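Local coordinates for cellulase (Uncultured bacterium, PDB 6XSO), which probably cleaves internal beta-1,4 linkages of cellulose and other plant cell-wall polysaccharides as a broad-specificity endoglucanase of glycoside hydrolase subfamily GH5_4, at residues M70-G75 against V111-Y116; A141-N146 against A210-N215; A216-G221 against R227-N232; A275-T278 against T284-R287; D288-L293 against K340-A345. All coordinates share one frame; numbering follows the deposited sequence.

Contact 1 (M70-G75 against V111-Y116); sequences MMKEAG and VAQDMY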
# COMPACT_ATOMS: atom_id res chain seq x y z
N MET A 70 15.30 9.00 11.25
CA MET A 70 14.45 10.05 11.82
C MET A 70 13.03 9.55 12.04
O MET A 70 12.43 9.79 13.10
CB MET A 70 14.45 11.26 10.88
CG MET A 70 13.70 12.46 11.44
SD MET A 70 13.66 13.85 10.29
CE MET A 70 12.45 13.29 9.10
N MET A 71 12.46 8.86 11.05
CA MET A 71 11.11 8.32 11.20
C MET A 71 11.03 7.36 12.38
O MET A 71 10.11 7.43 13.19
CB MET A 71 10.69 7.61 9.90
CG MET A 71 10.40 8.56 8.76
SD MET A 71 8.81 9.39 9.01
CE MET A 71 8.94 10.68 7.76
N LYS A 72 12.00 6.46 12.48
CA LYS A 72 12.02 5.51 13.59
C LYS A 72 12.08 6.22 14.93
O LYS A 72 11.36 5.86 15.88
CB LYS A 72 13.22 4.57 13.43
CG LYS A 72 13.44 3.64 14.60
CD LYS A 72 12.47 2.49 14.64
CE LYS A 72 12.80 1.55 15.80
NZ LYS A 72 14.27 1.25 15.92
N GLU A 73 12.97 7.20 15.06
CA GLU A 73 13.12 7.91 16.33
C GLU A 73 11.89 8.72 16.70
O GLU A 73 11.67 8.99 17.89
CB GLU A 73 14.37 8.78 16.26
CG GLU A 73 15.61 7.92 16.27
CD GLU A 73 16.88 8.73 16.22
OE1 GLU A 73 16.82 9.96 16.46
OE2 GLU A 73 17.95 8.12 15.97
N ALA A 74 11.09 9.12 15.71
CA ALA A 74 9.83 9.81 15.97
C ALA A 74 8.71 8.86 16.34
O ALA A 74 7.62 9.32 16.68
CB ALA A 74 9.41 10.68 14.78
N GLY A 75 8.96 7.55 16.32
CA GLY A 75 7.97 6.59 16.76
C GLY A 75 7.31 5.75 15.67
O GLY A 75 6.41 4.98 15.99
N VAL A 111 14.78 -1.36 6.66
CA VAL A 111 14.95 -2.46 7.60
C VAL A 111 16.18 -2.27 8.47
O VAL A 111 16.28 -2.89 9.53
CB VAL A 111 14.90 -3.83 6.89
CG1 VAL A 111 13.56 -4.02 6.17
CG2 VAL A 111 16.05 -3.98 5.94
N ALA A 112 17.11 -1.39 8.06
CA ALA A 112 18.24 -1.05 8.92
C ALA A 112 17.80 -0.44 10.23
O ALA A 112 18.55 -0.51 11.21
CB ALA A 112 19.15 -0.05 8.21
N GLN A 113 16.60 0.14 10.27
CA GLN A 113 16.03 0.75 11.46
C GLN A 113 15.12 -0.21 12.21
O GLN A 113 14.42 0.20 13.13
CB GLN A 113 15.27 2.02 11.11
CG GLN A 113 16.14 3.03 10.39
CD GLN A 113 17.36 3.48 11.23
OE1 GLN A 113 17.32 3.49 12.46
NE2 GLN A 113 18.42 3.88 10.55
N ASP A 114 15.12 -1.48 11.82
CA ASP A 114 14.23 -2.48 12.39
C ASP A 114 12.76 -2.09 12.24
O ASP A 114 11.91 -2.46 13.06
CB ASP A 114 14.58 -2.81 13.84
CG ASP A 114 14.15 -4.21 14.21
OD1 ASP A 114 14.40 -5.15 13.42
OD2 ASP A 114 13.55 -4.37 15.30
N MET A 115 12.46 -1.36 11.17
CA MET A 115 11.08 -1.12 10.79
C MET A 115 10.64 -2.14 9.75
O MET A 115 11.46 -2.69 9.00
CB MET A 115 10.90 0.29 10.22
CG MET A 115 11.03 1.42 11.28
SD MET A 115 10.59 3.08 10.68
CE MET A 115 11.99 3.35 9.64
N TYR A 116 9.34 -2.41 9.70
CA TYR A 116 8.76 -3.17 8.60
C TYR A 116 8.82 -2.36 7.31
O TYR A 116 8.78 -1.13 7.31
CB TYR A 116 7.30 -3.51 8.89
CG TYR A 116 7.11 -4.50 9.99
CD1 TYR A 116 7.13 -4.11 11.32
CD2 TYR A 116 6.95 -5.84 9.71
CE1 TYR A 116 6.98 -5.02 12.34
CE2 TYR A 116 6.79 -6.76 10.71
CZ TYR A 116 6.80 -6.34 12.03
OH TYR A 116 6.64 -7.26 13.03

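Contact 2 (A141-N146 against A210-N215); sequences ANYNQN and ARSFVN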
# COMPACT_ATOMS: atom_id res chain seq x y z
N ALA A 141 -10.64 -9.61 -19.14
CA ALA A 141 -9.86 -9.73 -20.37
C ALA A 141 -8.44 -9.20 -20.18
O ALA A 141 -7.46 -9.78 -20.67
CB ALA A 141 -10.57 -9.04 -21.54
N ASN A 142 -8.30 -8.09 -19.45
CA ASN A 142 -6.96 -7.59 -19.13
C ASN A 142 -6.20 -8.60 -18.29
O ASN A 142 -5.01 -8.87 -18.55
CB ASN A 142 -7.12 -6.27 -18.38
CG ASN A 142 -5.79 -5.66 -17.93
OD1 ASN A 142 -5.20 -6.09 -16.95
ND2 ASN A 142 -5.34 -4.63 -18.65
N TYR A 143 -6.85 -9.17 -17.28
CA TYR A 143 -6.21 -10.21 -16.48
C TYR A 143 -5.74 -11.37 -17.34
O TYR A 143 -4.60 -11.82 -17.24
CB TYR A 143 -7.12 -10.70 -15.34
CG TYR A 143 -6.49 -11.89 -14.64
CD1 TYR A 143 -5.33 -11.75 -13.89
CD2 TYR A 143 -7.06 -13.16 -14.73
CE1 TYR A 143 -4.74 -12.84 -13.27
CE2 TYR A 143 -6.48 -14.24 -14.11
CZ TYR A 143 -5.33 -14.09 -13.37
OH TYR A 143 -4.77 -15.22 -12.79
N ASN A 144 -6.62 -11.91 -18.19
CA ASN A 144 -6.21 -13.06 -18.99
C ASN A 144 -5.03 -12.71 -19.88
O ASN A 144 -4.13 -13.53 -20.09
CB ASN A 144 -7.39 -13.56 -19.84
CG ASN A 144 -8.47 -14.23 -19.01
OD1 ASN A 144 -8.22 -14.69 -17.89
ND2 ASN A 144 -9.68 -14.30 -19.55
N GLN A 145 -5.01 -11.49 -20.41
CA GLN A 145 -3.95 -11.08 -21.31
C GLN A 145 -2.62 -10.91 -20.57
O GLN A 145 -1.57 -11.29 -21.09
CB GLN A 145 -4.33 -9.76 -21.98
CG GLN A 145 -3.22 -9.14 -22.81
CD GLN A 145 -3.56 -7.74 -23.28
OE1 GLN A 145 -4.43 -7.55 -24.15
NE2 GLN A 145 -2.89 -6.75 -22.71
N ASN A 146 -2.66 -10.35 -19.37
CA ASN A 146 -1.46 -9.89 -18.67
C ASN A 146 -1.03 -10.80 -17.53
O ASN A 146 0.00 -10.52 -16.89
CB ASN A 146 -1.72 -8.48 -18.13
CG ASN A 146 -1.74 -7.44 -19.23
OD1 ASN A 146 -1.17 -7.63 -20.29
ND2 ASN A 146 -2.43 -6.35 -18.97
N ALA A 210 -4.86 -11.40 -7.54
CA ALA A 210 -4.49 -11.78 -6.17
C ALA A 210 -3.94 -13.21 -6.12
O ALA A 210 -2.91 -13.46 -5.49
CB ALA A 210 -5.69 -11.61 -5.24
N ARG A 211 -4.63 -14.15 -6.77
CA ARG A 211 -4.17 -15.53 -6.87
C ARG A 211 -2.82 -15.62 -7.57
O ARG A 211 -1.90 -16.33 -7.13
CB ARG A 211 -5.15 -16.35 -7.71
CG ARG A 211 -6.40 -16.85 -7.06
CD ARG A 211 -6.98 -18.02 -7.89
NE ARG A 211 -7.13 -17.75 -9.33
CZ ARG A 211 -8.15 -17.08 -9.87
NH1 ARG A 211 -9.11 -16.57 -9.12
NH2 ARG A 211 -8.21 -16.90 -11.19
N SER A 212 -2.70 -14.92 -8.70
CA SER A 212 -1.47 -14.95 -9.47
C SER A 212 -0.30 -14.44 -8.64
O SER A 212 0.79 -15.02 -8.70
CB SER A 212 -1.62 -14.10 -10.73
OG SER A 212 -2.25 -14.81 -11.77
N PHE A 213 -0.51 -13.36 -7.88
CA PHE A 213 0.52 -12.80 -7.00
C PHE A 213 0.97 -13.82 -5.98
O PHE A 213 2.17 -14.09 -5.85
CB PHE A 213 -0.07 -11.57 -6.32
CG PHE A 213 0.65 -11.11 -5.08
CD1 PHE A 213 1.92 -10.57 -5.14
CD2 PHE A 213 -0.00 -11.16 -3.85
CE1 PHE A 213 2.55 -10.11 -3.98
CE2 PHE A 213 0.60 -10.69 -2.70
CZ PHE A 213 1.88 -10.15 -2.76
N VAL A 214 0.02 -14.39 -5.24
CA VAL A 214 0.40 -15.34 -4.19
C VAL A 214 1.12 -16.53 -4.80
O VAL A 214 2.18 -16.95 -4.32
CB VAL A 214 -0.84 -15.76 -3.38
CG1 VAL A 214 -0.51 -16.92 -2.48
CG2 VAL A 214 -1.34 -14.57 -2.55
N ASN A 215 0.57 -17.09 -5.88
CA ASN A 215 1.17 -18.27 -6.48
C ASN A 215 2.58 -17.97 -6.99
O ASN A 215 3.49 -18.80 -6.85
CB ASN A 215 0.30 -18.77 -7.63
CG ASN A 215 -1.02 -19.36 -7.15
OD1 ASN A 215 -1.19 -19.66 -5.97
ND2 ASN A 215 -1.97 -19.51 -8.07
O HOH W 1 -5.96 -17.69 -12.42

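Contact 3 (A216-G221 against R227-N232); sequences AVRGTG and RNLIVN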
# COMPACT_ATOMS: atom_id res chain seq x y z
N ALA A 216 2.78 -16.80 -7.61
CA ALA A 216 4.10 -16.48 -8.14
C ALA A 216 5.10 -16.31 -7.00
O ALA A 216 6.23 -16.80 -7.08
CB ALA A 216 4.02 -15.20 -8.97
N VAL A 217 4.69 -15.65 -5.93
CA VAL A 217 5.61 -15.40 -4.83
C VAL A 217 5.94 -16.70 -4.11
O VAL A 217 7.11 -17.04 -3.92
CB VAL A 217 5.03 -14.35 -3.87
CG1 VAL A 217 5.91 -14.27 -2.61
CG2 VAL A 217 4.92 -12.99 -4.52
N ARG A 218 4.91 -17.44 -3.70
CA ARG A 218 5.15 -18.65 -2.94
C ARG A 218 5.90 -19.69 -3.77
O ARG A 218 6.66 -20.49 -3.21
CB ARG A 218 3.84 -19.22 -2.41
CG ARG A 218 3.00 -18.19 -1.66
CD ARG A 218 3.07 -18.44 -0.19
NE ARG A 218 2.17 -17.58 0.57
CZ ARG A 218 2.60 -16.68 1.45
NH1 ARG A 218 3.91 -16.50 1.63
NH2 ARG A 218 1.73 -15.95 2.13
N GLY A 219 5.71 -19.66 -5.09
CA GLY A 219 6.38 -20.62 -5.96
C GLY A 219 7.88 -20.45 -6.05
O GLY A 219 8.57 -21.37 -6.51
N THR A 220 8.40 -19.29 -5.64
CA THR A 220 9.84 -19.11 -5.65
C THR A 220 10.53 -19.82 -4.49
O THR A 220 11.76 -19.90 -4.46
CB THR A 220 10.23 -17.64 -5.65
OG1 THR A 220 9.78 -17.00 -4.44
CG2 THR A 220 9.65 -16.90 -6.82
N GLY A 221 9.77 -20.30 -3.50
CA GLY A 221 10.32 -21.15 -2.46
C GLY A 221 10.98 -20.41 -1.32
O GLY A 221 10.92 -19.18 -1.17
N ARG A 227 6.47 -15.78 3.86
CA ARG A 227 6.46 -14.32 3.94
C ARG A 227 5.03 -13.80 4.04
O ARG A 227 4.10 -14.35 3.46
CB ARG A 227 7.15 -13.72 2.71
CG ARG A 227 7.31 -12.20 2.79
CD ARG A 227 8.12 -11.62 1.64
NE ARG A 227 9.39 -12.35 1.52
CZ ARG A 227 10.42 -12.25 2.35
NH1 ARG A 227 10.40 -11.40 3.37
NH2 ARG A 227 11.48 -13.00 2.14
N ASN A 228 4.86 -12.73 4.80
CA ASN A 228 3.54 -12.11 4.92
C ASN A 228 3.27 -11.27 3.69
O ASN A 228 4.06 -10.40 3.33
CB ASN A 228 3.50 -11.34 6.23
CG ASN A 228 3.46 -12.28 7.40
OD1 ASN A 228 2.72 -13.26 7.38
ND2 ASN A 228 4.28 -12.02 8.41
N LEU A 229 2.16 -11.58 3.03
CA LEU A 229 1.77 -10.98 1.77
C LEU A 229 0.44 -10.26 1.92
O LEU A 229 -0.37 -10.57 2.81
CB LEU A 229 1.62 -12.05 0.68
CG LEU A 229 2.77 -13.03 0.49
CD1 LEU A 229 2.47 -14.02 -0.60
CD2 LEU A 229 4.02 -12.25 0.16
N ILE A 230 0.22 -9.28 1.07
CA ILE A 230 -0.91 -8.36 1.20
C ILE A 230 -1.61 -8.27 -0.15
O ILE A 230 -0.95 -8.07 -1.18
CB ILE A 230 -0.42 -6.95 1.61
CG1 ILE A 230 0.43 -6.99 2.87
CG2 ILE A 230 -1.60 -6.00 1.75
CD1 ILE A 230 1.36 -5.79 2.95
N VAL A 231 -2.94 -8.42 -0.14
CA VAL A 231 -3.75 -8.25 -1.35
C VAL A 231 -4.72 -7.10 -1.11
O VAL A 231 -5.25 -6.94 -0.00
CB VAL A 231 -4.50 -9.54 -1.77
CG1 VAL A 231 -3.50 -10.60 -2.17
CG2 VAL A 231 -5.41 -10.04 -0.67
N ASN A 232 -4.92 -6.27 -2.14
CA ASN A 232 -5.75 -5.08 -2.03
C ASN A 232 -7.14 -5.30 -2.63
O ASN A 232 -7.34 -6.09 -3.57
CB ASN A 232 -5.08 -3.87 -2.70
CG ASN A 232 -3.81 -3.42 -1.99
OD1 ASN A 232 -3.20 -4.17 -1.25
ND2 ASN A 232 -3.42 -2.17 -2.22

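Contact 4 (A275-T278 against T284-R287); sequences AGKT and TDTR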
# COMPACT_ATOMS: atom_id res chain seq x y z
N ALA A 275 -13.93 18.07 6.41
CA ALA A 275 -14.42 19.43 6.25
C ALA A 275 -15.94 19.46 6.26
O ALA A 275 -16.61 18.65 5.61
CB ALA A 275 -13.88 20.01 4.95
N GLY A 276 -16.49 20.40 7.02
CA GLY A 276 -17.93 20.55 7.15
C GLY A 276 -18.57 19.63 8.16
O GLY A 276 -19.80 19.64 8.28
N LYS A 277 -17.78 18.84 8.88
CA LYS A 277 -18.30 17.90 9.85
C LYS A 277 -17.84 18.26 11.26
O LYS A 277 -16.78 18.87 11.46
CB LYS A 277 -17.82 16.48 9.53
CG LYS A 277 -18.34 15.95 8.21
CD LYS A 277 -17.86 14.55 7.96
CE LYS A 277 -18.32 14.06 6.59
NZ LYS A 277 -17.81 12.69 6.30
N THR A 278 -18.65 17.85 12.23
CA THR A 278 -18.25 17.95 13.62
C THR A 278 -17.38 16.76 13.97
O THR A 278 -17.40 15.72 13.29
CB THR A 278 -19.46 17.92 14.53
OG1 THR A 278 -20.05 16.61 14.45
CG2 THR A 278 -20.48 18.99 14.14
N THR A 284 -17.94 8.93 14.26
CA THR A 284 -18.91 7.96 13.77
C THR A 284 -18.57 7.44 12.38
O THR A 284 -18.71 6.24 12.10
CB THR A 284 -20.30 8.61 13.78
OG1 THR A 284 -20.61 8.98 15.13
CG2 THR A 284 -21.33 7.65 13.25
N ASP A 285 -18.11 8.32 11.49
CA ASP A 285 -17.70 7.88 10.17
C ASP A 285 -16.53 6.91 10.27
O ASP A 285 -16.46 5.90 9.54
CB ASP A 285 -17.24 9.07 9.33
CG ASP A 285 -18.37 9.92 8.82
OD1 ASP A 285 -19.55 9.46 8.79
OD2 ASP A 285 -18.07 11.07 8.44
N THR A 286 -15.57 7.20 11.14
CA THR A 286 -14.44 6.30 11.31
C THR A 286 -14.89 4.96 11.88
O THR A 286 -14.42 3.90 11.45
CB THR A 286 -13.38 6.97 12.18
OG1 THR A 286 -12.83 8.09 11.46
CG2 THR A 286 -12.28 6.00 12.56
N ARG A 287 -15.83 4.99 12.83
CA ARG A 287 -16.36 3.75 13.39
C ARG A 287 -17.04 2.92 12.30
O ARG A 287 -16.89 1.69 12.27
CB ARG A 287 -17.34 4.06 14.53
CG ARG A 287 -17.65 2.84 15.40
CD ARG A 287 -18.40 3.23 16.70
NE ARG A 287 -18.13 4.61 17.11
CZ ARG A 287 -17.02 5.02 17.73
NH1 ARG A 287 -16.05 4.16 18.03
NH2 ARG A 287 -16.88 6.30 18.03

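Contact 5 (D288-L293 against K340-A345); sequences DLMNGL and KALGIA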
# COMPACT_ATOMS: atom_id res chain seq x y z
N ASP A 288 -17.76 3.57 11.39
CA ASP A 288 -18.42 2.84 10.31
C ASP A 288 -17.39 2.22 9.38
O ASP A 288 -17.54 1.05 8.97
CB ASP A 288 -19.33 3.80 9.54
CG ASP A 288 -19.89 3.17 8.26
OD1 ASP A 288 -20.75 2.28 8.39
OD2 ASP A 288 -19.47 3.57 7.15
N LEU A 289 -16.35 2.97 9.02
CA LEU A 289 -15.26 2.43 8.21
C LEU A 289 -14.66 1.20 8.87
O LEU A 289 -14.52 0.14 8.24
CB LEU A 289 -14.19 3.51 8.01
CG LEU A 289 -12.80 3.06 7.57
CD1 LEU A 289 -12.84 2.53 6.15
CD2 LEU A 289 -11.77 4.17 7.65
N MET A 290 -14.31 1.31 10.15
CA MET A 290 -13.67 0.19 10.82
C MET A 290 -14.62 -0.99 10.95
O MET A 290 -14.18 -2.14 10.85
CB MET A 290 -13.17 0.63 12.20
CG MET A 290 -12.15 1.76 12.18
SD MET A 290 -10.62 1.32 11.34
CE MET A 290 -9.80 2.92 11.23
N ASN A 291 -15.92 -0.72 11.15
CA ASN A 291 -16.89 -1.80 11.29
C ASN A 291 -16.93 -2.67 10.04
O ASN A 291 -17.00 -3.91 10.14
CB ASN A 291 -18.29 -1.24 11.60
CG ASN A 291 -18.48 -0.83 13.07
OD1 ASN A 291 -17.72 -1.23 13.97
ND2 ASN A 291 -19.52 -0.03 13.32
N GLY A 292 -16.88 -2.06 8.86
CA GLY A 292 -16.90 -2.84 7.63
C GLY A 292 -15.66 -3.71 7.48
O GLY A 292 -15.75 -4.87 7.08
N LEU A 293 -14.51 -3.15 7.82
CA LEU A 293 -13.27 -3.92 7.78
C LEU A 293 -13.32 -5.07 8.77
O LEU A 293 -12.82 -6.17 8.49
CB LEU A 293 -12.07 -3.01 8.04
CG LEU A 293 -11.94 -1.82 7.07
CD1 LEU A 293 -10.75 -0.95 7.43
CD2 LEU A 293 -11.84 -2.30 5.62
N LYS A 340 -6.10 0.88 16.06
CA LYS A 340 -5.28 0.11 16.99
C LYS A 340 -6.12 -0.89 17.78
O LYS A 340 -5.69 -2.02 18.02
CB LYS A 340 -4.53 1.06 17.93
CG LYS A 340 -3.55 0.39 18.92
CD LYS A 340 -2.93 1.40 19.87
CE LYS A 340 -1.84 0.73 20.73
NZ LYS A 340 -1.30 1.64 21.79
N ALA A 341 -7.33 -0.48 18.19
CA ALA A 341 -8.18 -1.36 18.96
C ALA A 341 -8.57 -2.62 18.18
O ALA A 341 -8.83 -3.66 18.79
CB ALA A 341 -9.42 -0.61 19.44
N LEU A 342 -8.62 -2.53 16.85
CA LEU A 342 -8.93 -3.66 15.99
C LEU A 342 -7.69 -4.39 15.48
O LEU A 342 -7.83 -5.37 14.74
CB LEU A 342 -9.76 -3.20 14.80
CG LEU A 342 -11.23 -3.06 15.15
CD1 LEU A 342 -11.94 -2.31 14.05
CD2 LEU A 342 -11.89 -4.44 15.35
N GLY A 343 -6.49 -3.91 15.81
CA GLY A 343 -5.28 -4.50 15.27
C GLY A 343 -5.03 -4.18 13.82
O GLY A 343 -4.35 -4.96 13.13
N ILE A 344 -5.53 -3.04 13.34
CA ILE A 344 -5.36 -2.58 11.96
C ILE A 344 -4.23 -1.57 11.92
O ILE A 344 -4.20 -0.62 12.72
CB ILE A 344 -6.67 -1.94 11.46
CG1 ILE A 344 -7.78 -2.99 11.38
CG2 ILE A 344 -6.45 -1.19 10.15
CD1 ILE A 344 -9.15 -2.41 11.01
N ALA A 345 -3.25 -1.79 11.04
CA ALA A 345 -2.13 -0.87 10.90
C ALA A 345 -2.48 0.24 9.92
O ALA A 345 -3.21 0.02 8.95
CB ALA A 345 -0.90 -1.61 10.39

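Contact 1 (M70-G75 against V111-Y116)
Lys72, near the end of helix 66-73, lies against Gln113 and Met115 in the connection between helix 97-111 and strand 116-119. The fold is a (beta/alpha)8 TIM barrel, and this connection leads into the N-terminal end of a barrel strand. The Lys72 side chain starts with CB, 4.0 Å from Gln113 CB and also close to the sulfur of Met115. CG leaves CB anti to the backbone N (chi1 173°), and a bend at chi2 carries CD over toward the Gln113 carbonyl and Met115. CD then passes 3.8 Å from Met115 CG, the two chains running alongside in opposite senses. CD and CE also lie beside the carbonyl oxygen of Gln113. A second bend, at chi4, brings NZ to the Gln113 O at 3.0 Å. With an alanine here, the Gln113 carbonyl would probably lose its lysine donor and the flank of Met115 would be uncovered. The acceptor belongs to a type I turn from Val111 to Asp114, which Asp114 N closes onto Val111 O. Behind Lys72 the helix ends in a Schellman motif at Gly75, whose positive phi favours glycine. Met115 is buried and also touches Phe68 and Ile79. Its methyl CE reaches Met71 CB at 4.5 Å. The ammonium group meets the Gln113 carbonyl off its plane: NZ is tilted 30° from it.

Contact 2 (A141-N146 against A210-N215)
Tyr143 of helix 140-161 points its phenol at Ser212 of helix 196-219, with Arg211 linked to the phenol through a water. These are successive outer helices of the TIM barrel, and the side chains span a gap between backbones whose nearest CA atoms, of Tyr143 and Ser212, are 9.7 Å apart. CG of Tyr143 lies anti to the backbone N (chi1 173°), which sends the ring across the gap. Its hydroxyl comes to 2.7 Å from Ser212 OG. The serine oxygen lies in the plane of the ring, at its edge, and so does a water 2.8 Å from Tyr143 OH. That water accepts a bond from Arg211 NH2 at 2.7 Å and sits in the plane of the guanidinium. Arg211 bends at chi3 to get there, and its NH2 stays 4.1 Å from the phenol oxygen, so the water makes the link. Ring and guanidinium therefore share one water, each using its edge. Tyr209 meets the Tyr143 ring edge-to-face, and Ser212 OG also bonds to Glu151 OE2. Replacing Tyr143 by a phenylalanine would probably leave Ser212 without its partner from this segment and the water held by Arg211 but not by a phenol. With the hydroxyl between a serine and a water, 141-146 meets 210-215 through polar bonds; aromatic packing between the helices involves residues beside them.

Contact 3 (A216-G221 against R227-N232)
Arg218 grips the backbone carbonyl of Arg227 with both terminal nitrogens. NH1 meets Arg227 O at 2.8 Å, in the carbonyl plane and on a lone pair. NH2 meets the same oxygen at 3.2 Å, almost in line with the C=O bond. The oxygen lies in the guanidinium plane, so the fork is flat and end-on. This is the turn of a TIM barrel in which helix 196-219 hands over to strand 229-232. Further polar partners fix the arginine: NH2 forms a salt bridge with Glu260, and NH1 bonds to Asn224 O. The Arg227 side chain is bonded away from this contact, NE to Asn224 OD1. At the helix end, Thr220 OG1 and N both bond to Val217 O. Next outward comes the packing. Leu229 CD1 sits 3.3 Å above the centre of the guanidinium plane, so an apolar methyl covers one face of the charged group. Val217 holds CG1 anti to the backbone N (chi1 171°), which turns that methyl to the strand. Val217 and Leu229 lie side by side, pointing in opposite senses, and Trp154 and Phe170 lie alongside Val217. The Val217 CG1 methyl stops 3.9 Å from Leu229 CD2.

Contact 4 (A275-T278 against T284-R287)
Lys277 and Asp285 meet in one salt bridge, and this is the tight part of the contact. NZ lies 2.7 Å from Asp285 OD2. It approaches on the syn side of that oxygen, 33° out of the carboxylate plane. The lysine comes from the loop after strand 264-270 of the TIM barrel, the aspartate from helix 279-298, which that loop enters. Lys277 is straight beyond CG, so its full length is spent on reaching across, while Asp285 comes from the opposite direction. CD and CE lie alongside, each 3.5 Å from Asp285 OD2.

The rest is loose. The nearest CA atoms, of Lys277 and Asp285, are 10.0 Å apart, and the two segments bury just 68 Å² in all. Thr278 serves the same helix in another way: it is the N-cap, with OG1 bonded to Ala281 N. Lys277 NZ has a second bond, to Thr273 O, within its own loop. The ammonium is thus held between a carboxylate and a backbone carbonyl. At this surface position the charge pair ties the incoming loop to the second turn of the helix, and the nearby carboxylate would probably favour a charged lysine.

Contact 5 (D288-L293 against K340-A345)
Met290 and Leu293 of helix 279-298 meet Leu342 and Ile344, at and beyond the end of helix 325-341. The contact between the two segments is apolar. Leu342 CD1 comes closest, 3.7 Å from Met290 CB, and also lies near the Met290 backbone oxygen. Ile344 reaches in with CD1, which touches two residues. It is 4.0 Å from Met290 SD and 4.2 Å from Leu293 CD1. The Ile344 and Leu293 side chains cross at about a right angle. Met290 bends at chi2 (-63°), which carries its sulfur over to Ile344 while CB stays with Leu342. In the TIM barrel these are two neighbouring outer helices, and 340-345 is the link from one of them into the last barrel strand, 345-349. Strand 304-309 lies beneath: Ile306 touches Met290, Leu293 and Ile344. Phe335 and Ala339 of helix 325-341 also pack on Met290.

Among backbone bonds, Ala345 pairs with Ile306 of strand 304-309. Gly343 breaks the helix in a Schellman motif, with positive phi (73°) and Gly343 N bonded to Lys340 O at 3.0 Å. That turn lets Leu342 and Ile344, one residue either side of the glycine, both face helix 279-298.

How the contacts relate
All five contacts belong to one TIM barrel and follow in series along the chain. Contacts 2 and 3 share helix 196-219, and their centres are 13 Å apart. They touch through Phe213, whose CE2 lies 3.8 Å from Leu229 CB, and through Ala210, which packs on Val231. Contacts 4 and 5 share helix 279-298, with centres 15 Å apart. Contact 1 stands alone, with centres 24 Å from contacts 3 and 5. Contacts 1, 3 and 5 lie where helices lead into strands, the end of a TIM barrel opposite the usual active site. Contact 4 joins a loop after a strand to the helix that follows, with the side chain of Lys277 about 7 Å from a bound malate.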